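Long-range contacts in aldehyde dehydrogenase (Listeria monocytogenes, PDB 3K9D), which probably oxidises aldehyde or oxo groups of its substrates, with NAD or NADP as the electron acceptor: residues A[38-43]-A[161-167]; A[44-48]-A[75-79]; A[222-228]-A[254-260]; A[250-254]-A[373-377]. One frame throughout, in Å; residues are numbered along the deposited sequence.

Interaction 1: A[38-43]-A[161-167]; sequences TIVKAI and AAEKAGC
The flat groups that Ile39 and Ala42 meet on segment 161-167 are backbone peptides; no aromatic ring takes part. Ala42 CB lies 3.5 Å from Ala161 O. Thr38 CG2 lies 3.8 Å from Ala165 O. The peptide joining Gly166 to Cys167 is met by Ile39, whose CD1 comes within 3.7 Å of Cys167 N. In return, Ala161 CB rests 3.5 Å from Ala42 O.

The rest is apolar packing between small and branched side chains, and no hydrogen bond crosses. Ala42 and Ala165 meet methyl to methyl, with CB to CB at 3.5 Å. Ile39 carries the broadest part of the contact. With CG1 beside the backbone N (chi1 -67°), CG2 is left anti to that N and reaches both Ala162 CB and Cys167 CB. Its CG1 lies near Ala165 O and CB, and its CD1 near the Gly166-Cys167 peptide. Ile43 adds CG1, 3.8 Å from Ala162 CB. The alanines let the two backbones come close: the CA atoms of Ile39 and Ala162 are 5.0 Å apart.

The end of the helix is closed by a Schellman motif. Cys167 N bonds to Ala162 O, and Gly166 N to Glu163 O. Gly166 takes a positive phi (121°), which glycine tolerates, and the turn brings Cys167 back onto Ile39.

The contact joins helix 33-49 to the C-terminal end of helix 148-164. Ile39 and Ile43 also reach helix 121-134. Ile43 and Ala162 both touch Ile172 of strand 172-174, while Val40 faces helix 67-85.

Interaction 2: A[44-48]-A[75-79]; sequences ADAGY and VFASK
Ala44, Gly47 and Tyr48 pack on Ser78 and Lys79 as part of an antiparallel helix pair. The axes of the short segments approach to 8.2 Å at 161°, within helices 33-49 and 67-85.

Close packing comes first. Gly47 has no side chain, and Ser78 sits against this part of the helix, its CB 3.5 Å from Ala44 O. Around 76-79 the second helix widens into a pi-type turn.

The aromatic part belongs to Tyr48. Its CG lies anti to the backbone N (chi1 -176°), which sends the ring out toward helix 67-85. Lys79 crosses it at about a right angle and makes a CH-pi contact over one face, with CG 4.0 Å from the ring centroid. Val75 runs alongside, its CG2 3.9 Å from Tyr48 CE1. Arg51 adds a cation-pi contact to the same ring.

The charged contact is long. Lys79 bends along its chain and brings NZ to 3.7 Å from Asp45 OD1, a stretched salt bridge. NZ is buried here and has no hydrogen-bond partner. Asp45 OD2 has a second partner, Lys41.

Ser78 OG bonds to Asn74 O in its own helix, yet it also lies near the plane of the Tyr48 ring, at its edge, 3.5 Å from Tyr48 CB.

Interaction 3: A[222-228]-A[254-260]; sequences GPAFIER and EQSVVVE
Gly222 to Ile226 pair in parallel with Gln255 to Val258, the two neighbouring strands of a beta-alpha-beta unit whose helix is 232-243. Four backbone bonds join them. Gln255 N gives to Gly222 O, and Ala224 N to Ser256 O. Val258 N then gives to Ala224 O at 3.0 Å, and Ile226 N to Val258 O.

Beyond Ile226 the strands part and a water fills in. It donates to Ile226 O (2.6 Å) and Glu260 OE1, and accepts from Glu260 N. A second water donates to Glu227 OE2 and Glu260 OE2. It bridges two carboxylates and would be expected to ease the repulsion between them. Glu227 OE1 is held by Ser229 and Ser379.

Pro223, Phe225, Ser256 and Val258 share one face of the sheet, toward helix 355-368. Ala224, Ile226, Val257 and Val259 share the other; there Ile226 CD1 meets Val257 CG1 at 3.9 Å.

Both oxygens of Glu260 are gripped by Arg228. OE1 takes the backbone N at 2.8 Å. OE2 forms a salt bridge with the side chain, whose guanidinium plane stands 55° from the carboxylate. The bond from NE to OE2 is weak, and Arg228 NH2 reaches Glu260 OE2 at 3.1 Å from above the carboxylate plane.

Interaction 4: A[250-254]-A[373-377]; sequences ICASE and HTLII
Residues 250-253 form a type I beta turn whose chain, at Cys251 and Ala252, runs beside His373 and Thr374 at the start of strand 374-378, with the touching parts 28° apart in direction. The turn is held within itself: Ser253 OG donates to Ile250 O at 2.8 Å, and the backbone bond from Ser253 N to the same oxygen is weak.

Cys251 and His373 make the closest approach. The SG of Cys251 lies 3.2 Å from His373 NE2, at the edge of the ring. It stands between the backbone N and the carbonyl carbon of its own residue (chi1 53°), a rotamer that puts it beside the imidazole. Cys251 O lies over one face of that ring, 4.1 Å above the plane and offset toward its rim. The far nitrogen of the ring, ND1, is hydrogen-bonded to Thr374 OG1 at 2.7 Å. That bond would help to hold the imidazole in this rotation. Thr374 OG1 also touches Ala252 CB at 3.7 Å.

Further along, Ile376 extends CD1 to Glu254 CG, at 3.7 Å, and toward Ala252 O. The side chains of Ile376 and Glu254 cross at about a right angle. The carboxylate of Glu254 is hydrogen-bonded to Ser242 OG and Gly403 N.

In aldehyde dehydrogenases the catalytic cysteine sits on a loop of the catalytic domain. Cys251 is consistent with that residue and is the probable nucleophile, with His373 as its near neighbour in the active site.

Interactions 1 and 2 share helix 33-49. Their centres are 13 Å apart, and Ala161 CB touches Ala46 CB at 3.6 Å. Interaction 2 is nested inside the chain loop closed by interaction 1. Interactions 3 and 4 form a second group, with centres 11 Å apart. They share Glu254, and strand 223-226 pairs with strand 374-378, with Pro223 O 2.8 Å from Ile376 N. Segment 250-254 leads from the probable active-site cysteine into strand 256-260 of interaction 3. The two groups do not touch: interactions 1 and 3 have centres about 44 Å apart, and the closest approach between the groups is about 7 Å, between nearest atoms of interactions 2 and 4.

Interaction 1: A[38-43]-A[161-167]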
loop_
_atom_site.group_PDB
_atom_site.type_symbol
_atom_site.label_atom_id
_atom_site.label_comp_id
_atom_site.label_asym_id
_atom_site.label_seq_id
_atom_site.Cartn_x
_atom_site.Cartn_y
_atom_site.Cartn_z
ATOM N N THR A 38 2.072 -10.356 25.158
ATOM C CA THR A 38 1.462 -11.382 25.995
ATOM C C THR A 38 0.307 -12.110 25.293
ATOM O O THR A 38 0.216 -13.328 25.350
ATOM C CB THR A 38 0.994 -10.771 27.351
ATOM O OG1 THR A 38 2.144 -10.406 28.125
ATOM C CG2 THR A 38 0.161 -11.756 28.169
ATOM N N ILE A 39 -0.560 -11.357 24.630
ATOM C CA ILE A 39 -1.668 -11.920 23.860
ATOM C C ILE A 39 -1.167 -12.691 22.633
ATOM O O ILE A 39 -1.632 -13.798 22.377
ATOM C CB ILE A 39 -2.656 -10.807 23.432
ATOM C CG1 ILE A 39 -3.349 -10.220 24.658
ATOM C CG2 ILE A 39 -3.682 -11.329 22.414
ATOM C CD1 ILE A 39 -3.731 -8.738 24.489
ATOM N N VAL A 40 -0.227 -12.092 21.896
ATOM C CA VAL A 40 0.428 -12.698 20.724
ATOM C C VAL A 40 1.017 -14.089 21.065
ATOM O O VAL A 40 0.790 -15.063 20.341
ATOM C CB VAL A 40 1.534 -11.748 20.183
ATOM C CG1 VAL A 40 2.528 -12.468 19.254
ATOM C CG2 VAL A 40 0.902 -10.556 19.457
ATOM N N LYS A 41 1.740 -14.162 22.182
ATOM C CA LYS A 41 2.333 -15.414 22.674
ATOM C C LYS A 41 1.267 -16.460 23.015
ATOM O O LYS A 41 1.450 -17.652 22.736
ATOM C CB LYS A 41 3.263 -15.110 23.865
ATOM C CG LYS A 41 3.555 -16.262 24.863
ATOM C CD LYS A 41 4.723 -17.129 24.452
ATOM C CE LYS A 41 5.540 -17.552 25.665
ATOM N NZ LYS A 41 4.804 -18.482 26.580
ATOM N N ALA A 42 0.152 -16.013 23.593
ATOM C CA ALA A 42 -0.971 -16.901 23.919
ATOM C C ALA A 42 -1.642 -17.473 22.668
ATOM O O ALA A 42 -2.097 -18.621 22.674
ATOM C CB ALA A 42 -1.982 -16.181 24.754
ATOM N N ILE A 43 -1.706 -16.664 21.608
ATOM C CA ILE A 43 -2.255 -17.088 20.316
ATOM C C ILE A 43 -1.341 -18.134 19.680
ATOM O O ILE A 43 -1.806 -19.182 19.186
ATOM C CB ILE A 43 -2.472 -15.859 19.354
ATOM C CG1 ILE A 43 -3.569 -14.954 19.904
ATOM C CG2 ILE A 43 -2.819 -16.308 17.939
ATOM C CD1 ILE A 43 -3.602 -13.507 19.315
ATOM N N ALA A 161 -7.717 -18.181 23.967
ATOM C CA ALA A 161 -6.397 -18.063 24.610
ATOM C C ALA A 161 -5.956 -16.605 24.636
ATOM O O ALA A 161 -5.379 -16.147 25.619
ATOM C CB ALA A 161 -5.380 -18.887 23.898
ATOM N N ALA A 162 -6.239 -15.885 23.549
ATOM C CA ALA A 162 -6.030 -14.436 23.490
ATOM C C ALA A 162 -6.808 -13.729 24.602
ATOM O O ALA A 162 -6.233 -12.957 25.354
ATOM C CB ALA A 162 -6.439 -13.898 22.136
ATOM N N GLU A 163 -8.103 -14.024 24.711
ATOM C CA GLU A 163 -8.965 -13.408 25.724
ATOM C C GLU A 163 -8.547 -13.715 27.155
ATOM O O GLU A 163 -8.646 -12.845 28.029
ATOM C CB GLU A 163 -10.431 -13.767 25.489
ATOM C CG GLU A 163 -11.026 -13.056 24.271
ATOM C CD GLU A 163 -12.249 -13.754 23.706
ATOM O OE1 GLU A 163 -12.930 -14.470 24.459
ATOM O OE2 GLU A 163 -12.540 -13.578 22.504
ATOM N N LYS A 164 -8.062 -14.936 27.379
ATOM C CA LYS A 164 -7.504 -15.363 28.666
ATOM C C LYS A 164 -6.213 -14.595 28.998
ATOM O O LYS A 164 -5.908 -14.332 30.170
ATOM C CB LYS A 164 -7.272 -16.893 28.655
ATOM C CG LYS A 164 -6.828 -17.491 29.973
ATOM C CD LYS A 164 -6.959 -19.004 29.996
ATOM C CE LYS A 164 -6.673 -19.538 31.399
ATOM N NZ LYS A 164 -7.038 -20.977 31.566
ATOM N N ALA A 165 -5.468 -14.237 27.956
ATOM C CA ALA A 165 -4.259 -13.423 28.066
ATOM C C ALA A 165 -4.520 -11.903 28.191
ATOM O O ALA A 165 -3.574 -11.124 28.346
ATOM C CB ALA A 165 -3.363 -13.688 26.868
ATOM N N GLY A 166 -5.784 -11.486 28.091
ATOM C CA GLY A 166 -6.150 -10.075 28.251
ATOM C C GLY A 166 -6.846 -9.391 27.083
ATOM O O GLY A 166 -7.353 -8.274 27.227
ATOM N N CYS A 167 -6.861 -10.047 25.925
ATOM C CA CYS A 167 -7.469 -9.499 24.721
ATOM C C CYS A 167 -8.981 -9.261 24.852
ATOM O O CYS A 167 -9.700 -10.104 25.389
ATOM C CB CYS A 167 -7.183 -10.422 23.536
ATOM S SG CYS A 167 -7.640 -9.790 21.930
#

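Interaction 2: A[44-48]-A[75-79]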
loop_
_atom_site.group_PDB
_atom_site.type_symbol
_atom_site.label_atom_id
_atom_site.label_comp_id
_atom_site.label_asym_id
_atom_site.label_seq_id
_atom_site.Cartn_x
_atom_site.Cartn_y
_atom_site.Cartn_z
ATOM N N ALA A 44 -0.041 -17.849 19.725
ATOM C CA ALA A 44 0.971 -18.735 19.175
ATOM C C ALA A 44 0.970 -20.080 19.895
ATOM O O ALA A 44 1.034 -21.130 19.249
ATOM C CB ALA A 44 2.342 -18.090 19.254
ATOM N N ASP A 45 0.876 -20.050 21.203
ATOM C CA ASP A 45 0.828 -21.255 21.991
ATOM C C ASP A 45 -0.401 -22.067 21.695
ATOM O O ASP A 45 -0.286 -23.232 21.450
ATOM C CB ASP A 45 0.962 -20.975 23.464
ATOM C CG ASP A 45 2.326 -20.584 23.846
ATOM O OD1 ASP A 45 3.240 -20.760 23.084
ATOM O OD2 ASP A 45 2.478 -20.073 24.934
ATOM N N ALA A 46 -1.563 -21.448 21.690
ATOM C CA ALA A 46 -2.819 -22.134 21.360
ATOM C C ALA A 46 -2.843 -22.727 19.948
ATOM O O ALA A 46 -3.337 -23.839 19.758
ATOM C CB ALA A 46 -4.002 -21.222 21.564
ATOM N N GLY A 47 -2.305 -21.987 18.979
ATOM C CA GLY A 47 -2.176 -22.455 17.602
ATOM C C GLY A 47 -1.287 -23.684 17.490
ATOM O O GLY A 47 -1.681 -24.687 16.882
ATOM N N TYR A 48 -0.095 -23.595 18.085
ATOM C CA TYR A 48 0.858 -24.701 18.149
ATOM C C TYR A 48 0.276 -25.930 18.826
ATOM O O TYR A 48 0.426 -27.021 18.318
ATOM C CB TYR A 48 2.163 -24.266 18.840
ATOM C CG TYR A 48 3.244 -25.336 18.873
ATOM C CD1 TYR A 48 3.884 -25.754 17.703
ATOM C CD2 TYR A 48 3.627 -25.923 20.084
ATOM C CE1 TYR A 48 4.878 -26.734 17.741
ATOM C CE2 TYR A 48 4.619 -26.898 20.135
ATOM C CZ TYR A 48 5.238 -27.299 18.960
ATOM O OH TYR A 48 6.211 -28.266 19.015
ATOM N N VAL A 75 2.517 -25.534 12.520
ATOM C CA VAL A 75 3.753 -25.241 13.270
ATOM C C VAL A 75 4.443 -23.973 12.757
ATOM O O VAL A 75 4.897 -23.135 13.549
ATOM C CB VAL A 75 4.764 -26.457 13.234
ATOM C CG1 VAL A 75 6.144 -26.081 13.768
ATOM C CG2 VAL A 75 4.225 -27.619 14.033
ATOM N N PHE A 76 4.550 -23.868 11.438
ATOM C CA PHE A 76 5.152 -22.714 10.791
ATOM C C PHE A 76 4.385 -21.440 11.152
ATOM O O PHE A 76 4.971 -20.504 11.675
ATOM C CB PHE A 76 5.230 -22.907 9.266
ATOM C CG PHE A 76 5.667 -21.679 8.532
ATOM C CD1 PHE A 76 7.005 -21.309 8.515
ATOM C CD2 PHE A 76 4.739 -20.890 7.856
ATOM C CE1 PHE A 76 7.407 -20.159 7.858
ATOM C CE2 PHE A 76 5.135 -19.747 7.191
ATOM C CZ PHE A 76 6.467 -19.377 7.195
ATOM N N ALA A 77 3.074 -21.442 10.900
ATOM C CA ALA A 77 2.177 -20.322 11.204
ATOM C C ALA A 77 2.170 -19.866 12.665
ATOM O O ALA A 77 1.933 -18.688 12.945
ATOM C CB ALA A 77 0.795 -20.675 10.806
ATOM N N SER A 78 2.392 -20.802 13.585
ATOM C CA SER A 78 2.428 -20.488 15.009
ATOM C C SER A 78 3.869 -20.207 15.466
ATOM O O SER A 78 4.225 -19.043 15.676
ATOM C CB SER A 78 1.699 -21.553 15.859
ATOM O OG SER A 78 2.240 -22.855 15.690
ATOM N N LYS A 79 4.706 -21.243 15.549
ATOM C CA LYS A 79 6.062 -21.106 16.113
ATOM C C LYS A 79 7.022 -20.228 15.316
ATOM O O LYS A 79 7.732 -19.412 15.900
ATOM C CB LYS A 79 6.703 -22.479 16.376
ATOM C CG LYS A 79 6.249 -23.138 17.660
ATOM C CD LYS A 79 6.928 -22.547 18.900
ATOM C CE LYS A 79 5.953 -22.418 20.067
ATOM N NZ LYS A 79 4.980 -21.296 19.840
#

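Interaction 3: A[222-228]-A[254-260]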
loop_
_atom_site.group_PDB
_atom_site.type_symbol
_atom_site.label_atom_id
_atom_site.label_comp_id
_atom_site.label_asym_id
_atom_site.label_seq_id
_atom_site.Cartn_x
_atom_site.Cartn_y
_atom_site.Cartn_z
ATOM N N GLY A 222 5.711 -20.490 -10.582
ATOM C CA GLY A 222 7.154 -20.348 -10.594
ATOM C C GLY A 222 7.908 -21.433 -11.331
ATOM O O GLY A 222 7.774 -22.606 -10.981
ATOM N N PRO A 223 8.688 -21.049 -12.368
ATOM C CA PRO A 223 9.658 -21.984 -12.956
ATOM C C PRO A 223 10.784 -22.314 -11.981
ATOM O O PRO A 223 11.147 -21.471 -11.133
ATOM C CB PRO A 223 10.225 -21.211 -14.164
ATOM C CG PRO A 223 9.237 -20.114 -14.429
ATOM C CD PRO A 223 8.708 -19.747 -13.060
ATOM N N ALA A 224 11.321 -23.531 -12.088
ATOM C CA ALA A 224 12.551 -23.912 -11.369
ATOM C C ALA A 224 13.629 -24.222 -12.386
ATOM O O ALA A 224 13.583 -25.255 -13.044
ATOM C CB ALA A 224 12.316 -25.118 -10.476
ATOM N N PHE A 225 14.593 -23.317 -12.513
ATOM C CA PHE A 225 15.692 -23.473 -13.472
ATOM C C PHE A 225 16.864 -24.208 -12.788
ATOM O O PHE A 225 17.557 -23.665 -11.927
ATOM C CB PHE A 225 16.094 -22.097 -14.060
ATOM C CG PHE A 225 17.297 -22.122 -14.990
ATOM C CD1 PHE A 225 17.542 -23.190 -15.840
ATOM C CD2 PHE A 225 18.174 -21.043 -15.016
ATOM C CE1 PHE A 225 18.653 -23.198 -16.668
ATOM C CE2 PHE A 225 19.281 -21.030 -15.853
ATOM C CZ PHE A 225 19.525 -22.119 -16.677
ATOM N N ILE A 226 17.046 -25.473 -13.151
ATOM C CA ILE A 226 18.218 -26.199 -12.687
ATOM C C ILE A 226 19.295 -25.865 -13.702
ATOM O O ILE A 226 19.329 -26.431 -14.800
ATOM C CB ILE A 226 17.999 -27.724 -12.640
ATOM C CG1 ILE A 226 16.752 -28.088 -11.834
ATOM C CG2 ILE A 226 19.238 -28.415 -12.098
ATOM C CD1 ILE A 226 16.426 -29.609 -11.856
ATOM N N GLU A 227 20.139 -24.903 -13.340
ATOM C CA GLU A 227 21.186 -24.426 -14.200
ATOM C C GLU A 227 22.313 -25.463 -14.169
ATOM O O GLU A 227 22.363 -26.276 -13.251
ATOM C CB GLU A 227 21.611 -23.026 -13.734
ATOM C CG GLU A 227 22.593 -22.309 -14.635
ATOM C CD GLU A 227 24.031 -22.546 -14.229
ATOM O OE1 GLU A 227 24.274 -22.817 -13.032
ATOM O OE2 GLU A 227 24.911 -22.464 -15.108
ATOM N N ARG A 228 23.188 -25.462 -15.178
ATOM C CA ARG A 228 24.156 -26.549 -15.356
ATOM C C ARG A 228 25.181 -26.708 -14.230
ATOM O O ARG A 228 25.696 -27.804 -14.010
ATOM C CB ARG A 228 24.831 -26.470 -16.729
ATOM C CG ARG A 228 25.804 -25.312 -16.918
ATOM C CD ARG A 228 26.444 -25.388 -18.309
ATOM N NE ARG A 228 25.485 -25.053 -19.357
ATOM C CZ ARG A 228 25.729 -25.102 -20.666
ATOM N NH1 ARG A 228 26.905 -25.499 -21.119
ATOM N NH2 ARG A 228 24.783 -24.770 -21.533
ATOM N N GLU A 254 6.861 -24.968 -7.120
ATOM C CA GLU A 254 7.274 -24.999 -8.526
ATOM C C GLU A 254 6.129 -25.400 -9.447
ATOM O O GLU A 254 5.283 -26.185 -9.058
ATOM C CB GLU A 254 8.416 -26.021 -8.702
ATOM C CG GLU A 254 9.676 -25.783 -7.867
ATOM C CD GLU A 254 9.600 -26.219 -6.393
ATOM O OE1 GLU A 254 8.557 -26.716 -5.930
ATOM O OE2 GLU A 254 10.614 -26.046 -5.687
ATOM N N GLN A 255 6.111 -24.884 -10.676
ATOM C CA GLN A 255 5.086 -25.271 -11.644
ATOM C C GLN A 255 5.676 -25.837 -12.942
ATOM O O GLN A 255 5.009 -26.544 -13.712
ATOM C CB GLN A 255 4.137 -24.096 -11.915
ATOM C CG GLN A 255 3.245 -23.755 -10.729
ATOM C CD GLN A 255 2.244 -24.859 -10.423
ATOM O OE1 GLN A 255 1.823 -25.583 -11.320
ATOM N NE2 GLN A 255 1.854 -24.989 -9.149
ATOM N N SER A 256 6.943 -25.529 -13.161
ATOM C CA SER A 256 7.694 -26.082 -14.272
ATOM C C SER A 256 9.143 -26.306 -13.856
ATOM O O SER A 256 9.624 -25.694 -12.886
ATOM C CB SER A 256 7.607 -25.184 -15.524
ATOM O OG SER A 256 8.148 -23.897 -15.305
ATOM N N VAL A 257 9.802 -27.223 -14.568
ATOM C CA VAL A 257 11.238 -27.390 -14.502
ATOM C C VAL A 257 11.827 -26.948 -15.845
ATOM O O VAL A 257 11.368 -27.349 -16.900
ATOM C CB VAL A 257 11.677 -28.852 -14.140
ATOM C CG1 VAL A 257 13.199 -28.936 -14.010
ATOM C CG2 VAL A 257 11.028 -29.325 -12.835
ATOM N N VAL A 258 12.821 -26.080 -15.787
ATOM C CA VAL A 258 13.537 -25.637 -16.965
ATOM C C VAL A 258 14.972 -26.151 -16.804
ATOM O O VAL A 258 15.571 -25.946 -15.770
ATOM C CB VAL A 258 13.530 -24.078 -17.088
ATOM C CG1 VAL A 258 14.326 -23.622 -18.318
ATOM C CG2 VAL A 258 12.075 -23.542 -17.165
ATOM N N VAL A 259 15.488 -26.854 -17.816
ATOM C CA VAL A 259 16.862 -27.378 -17.804
ATOM C C VAL A 259 17.563 -26.960 -19.085
ATOM O O VAL A 259 16.905 -26.718 -20.100
ATOM C CB VAL A 259 16.916 -28.958 -17.702
ATOM C CG1 VAL A 259 16.049 -29.453 -16.577
ATOM C CG2 VAL A 259 16.484 -29.604 -18.994
ATOM N N GLU A 260 18.889 -26.872 -19.033
ATOM C CA GLU A 260 19.704 -26.730 -20.239
ATOM C C GLU A 260 19.851 -28.099 -20.901
ATOM O O GLU A 260 19.801 -29.127 -20.223
ATOM C CB GLU A 260 21.079 -26.119 -19.914
ATOM C CG GLU A 260 21.051 -24.607 -19.659
ATOM C CD GLU A 260 22.233 -24.126 -18.843
ATOM O OE1 GLU A 260 22.356 -24.521 -17.668
ATOM O OE2 GLU A 260 23.048 -23.344 -19.365
HETATM O O HOH W 1 20.680 -27.140 -16.858
HETATM O O HOH W 2 24.676 -21.886 -17.546
#

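Interaction 4: A[250-254]-A[373-377]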
loop_
_atom_site.group_PDB
_atom_site.type_symbol
_atom_site.label_atom_id
_atom_site.label_comp_id
_atom_site.label_asym_id
_atom_site.label_seq_id
_atom_site.Cartn_x
_atom_site.Cartn_y
_atom_site.Cartn_z
ATOM N N ILE A 250 0.583 -25.028 -1.680
ATOM C CA ILE A 250 1.254 -23.759 -1.435
ATOM C C ILE A 250 1.621 -23.118 -2.777
ATOM O O ILE A 250 2.152 -23.790 -3.660
ATOM C CB ILE A 250 2.477 -23.967 -0.485
ATOM C CG1 ILE A 250 1.984 -24.417 0.907
ATOM C CG2 ILE A 250 3.328 -22.689 -0.350
ATOM C CD1 ILE A 250 3.085 -24.795 1.871
ATOM N N CYS A 251 1.326 -21.820 -2.923
ATOM C CA CYS A 251 1.505 -21.057 -4.180
ATOM C C CYS A 251 2.952 -20.769 -4.596
ATOM O O CYS A 251 3.218 -20.491 -5.769
ATOM C CB CYS A 251 0.770 -19.721 -4.063
ATOM S SG CYS A 251 1.263 -18.823 -2.577
ATOM N N ALA A 252 3.882 -20.822 -3.643
ATOM C CA ALA A 252 5.303 -20.617 -3.929
ATOM C C ALA A 252 6.023 -21.902 -4.436
ATOM O O ALA A 252 7.200 -21.864 -4.812
ATOM C CB ALA A 252 6.002 -20.029 -2.721
ATOM N N SER A 253 5.289 -23.006 -4.500
ATOM C CA SER A 253 5.804 -24.256 -5.065
ATOM C C SER A 253 5.948 -24.159 -6.590
ATOM O O SER A 253 5.270 -23.350 -7.249
ATOM C CB SER A 253 4.931 -25.446 -4.642
ATOM O OG SER A 253 3.669 -25.435 -5.274
ATOM N N GLU A 254 6.861 -24.968 -7.120
ATOM C CA GLU A 254 7.274 -24.999 -8.526
ATOM C C GLU A 254 6.129 -25.400 -9.447
ATOM O O GLU A 254 5.283 -26.185 -9.058
ATOM C CB GLU A 254 8.416 -26.021 -8.702
ATOM C CG GLU A 254 9.676 -25.783 -7.867
ATOM C CD GLU A 254 9.600 -26.219 -6.393
ATOM O OE1 GLU A 254 8.557 -26.716 -5.930
ATOM O OE2 GLU A 254 10.614 -26.046 -5.687
ATOM N N HIS A 373 5.148 -13.144 -8.441
ATOM C CA HIS A 373 5.174 -14.122 -7.359
ATOM C C HIS A 373 6.594 -14.690 -7.141
ATOM O O HIS A 373 7.458 -14.006 -6.587
ATOM C CB HIS A 373 4.116 -15.229 -7.544
ATOM C CG HIS A 373 3.634 -15.831 -6.249
ATOM N ND1 HIS A 373 4.488 -16.231 -5.245
ATOM C CD2 HIS A 373 2.385 -16.102 -5.799
ATOM C CE1 HIS A 373 3.791 -16.696 -4.224
ATOM N NE2 HIS A 373 2.510 -16.632 -4.535
ATOM N N THR A 374 6.823 -15.924 -7.594
ATOM C CA THR A 374 8.044 -16.688 -7.281
ATOM C C THR A 374 8.690 -17.273 -8.552
ATOM O O THR A 374 7.992 -17.591 -9.510
ATOM C CB THR A 374 7.711 -17.868 -6.321
ATOM O OG1 THR A 374 6.937 -17.398 -5.221
ATOM C CG2 THR A 374 8.964 -18.505 -5.765
ATOM N N LEU A 375 10.021 -17.360 -8.552
ATOM C CA LEU A 375 10.800 -18.175 -9.476
ATOM C C LEU A 375 11.902 -18.826 -8.625
ATOM O O LEU A 375 12.359 -18.242 -7.653
ATOM C CB LEU A 375 11.394 -17.328 -10.622
ATOM C CG LEU A 375 12.319 -18.007 -11.650
ATOM C CD1 LEU A 375 12.140 -17.463 -13.023
ATOM C CD2 LEU A 375 13.788 -17.884 -11.251
ATOM N N ILE A 376 12.294 -20.045 -8.980
ATOM C CA ILE A 376 13.300 -20.799 -8.229
ATOM C C ILE A 376 14.479 -21.079 -9.170
ATOM O O ILE A 376 14.288 -21.331 -10.346
ATOM C CB ILE A 376 12.715 -22.123 -7.631
ATOM C CG1 ILE A 376 11.423 -21.875 -6.837
ATOM C CG2 ILE A 376 13.755 -22.845 -6.750
ATOM C CD1 ILE A 376 10.121 -22.079 -7.636
ATOM N N ILE A 377 15.705 -20.950 -8.668
ATOM C CA ILE A 377 16.877 -21.286 -9.450
ATOM C C ILE A 377 17.836 -22.144 -8.613
ATOM O O ILE A 377 18.062 -21.879 -7.423
ATOM C CB ILE A 377 17.621 -20.013 -9.990
ATOM C CG1 ILE A 377 18.729 -20.419 -10.988
ATOM C CG2 ILE A 377 18.157 -19.162 -8.848
ATOM C CD1 ILE A 377 19.507 -19.261 -11.643
#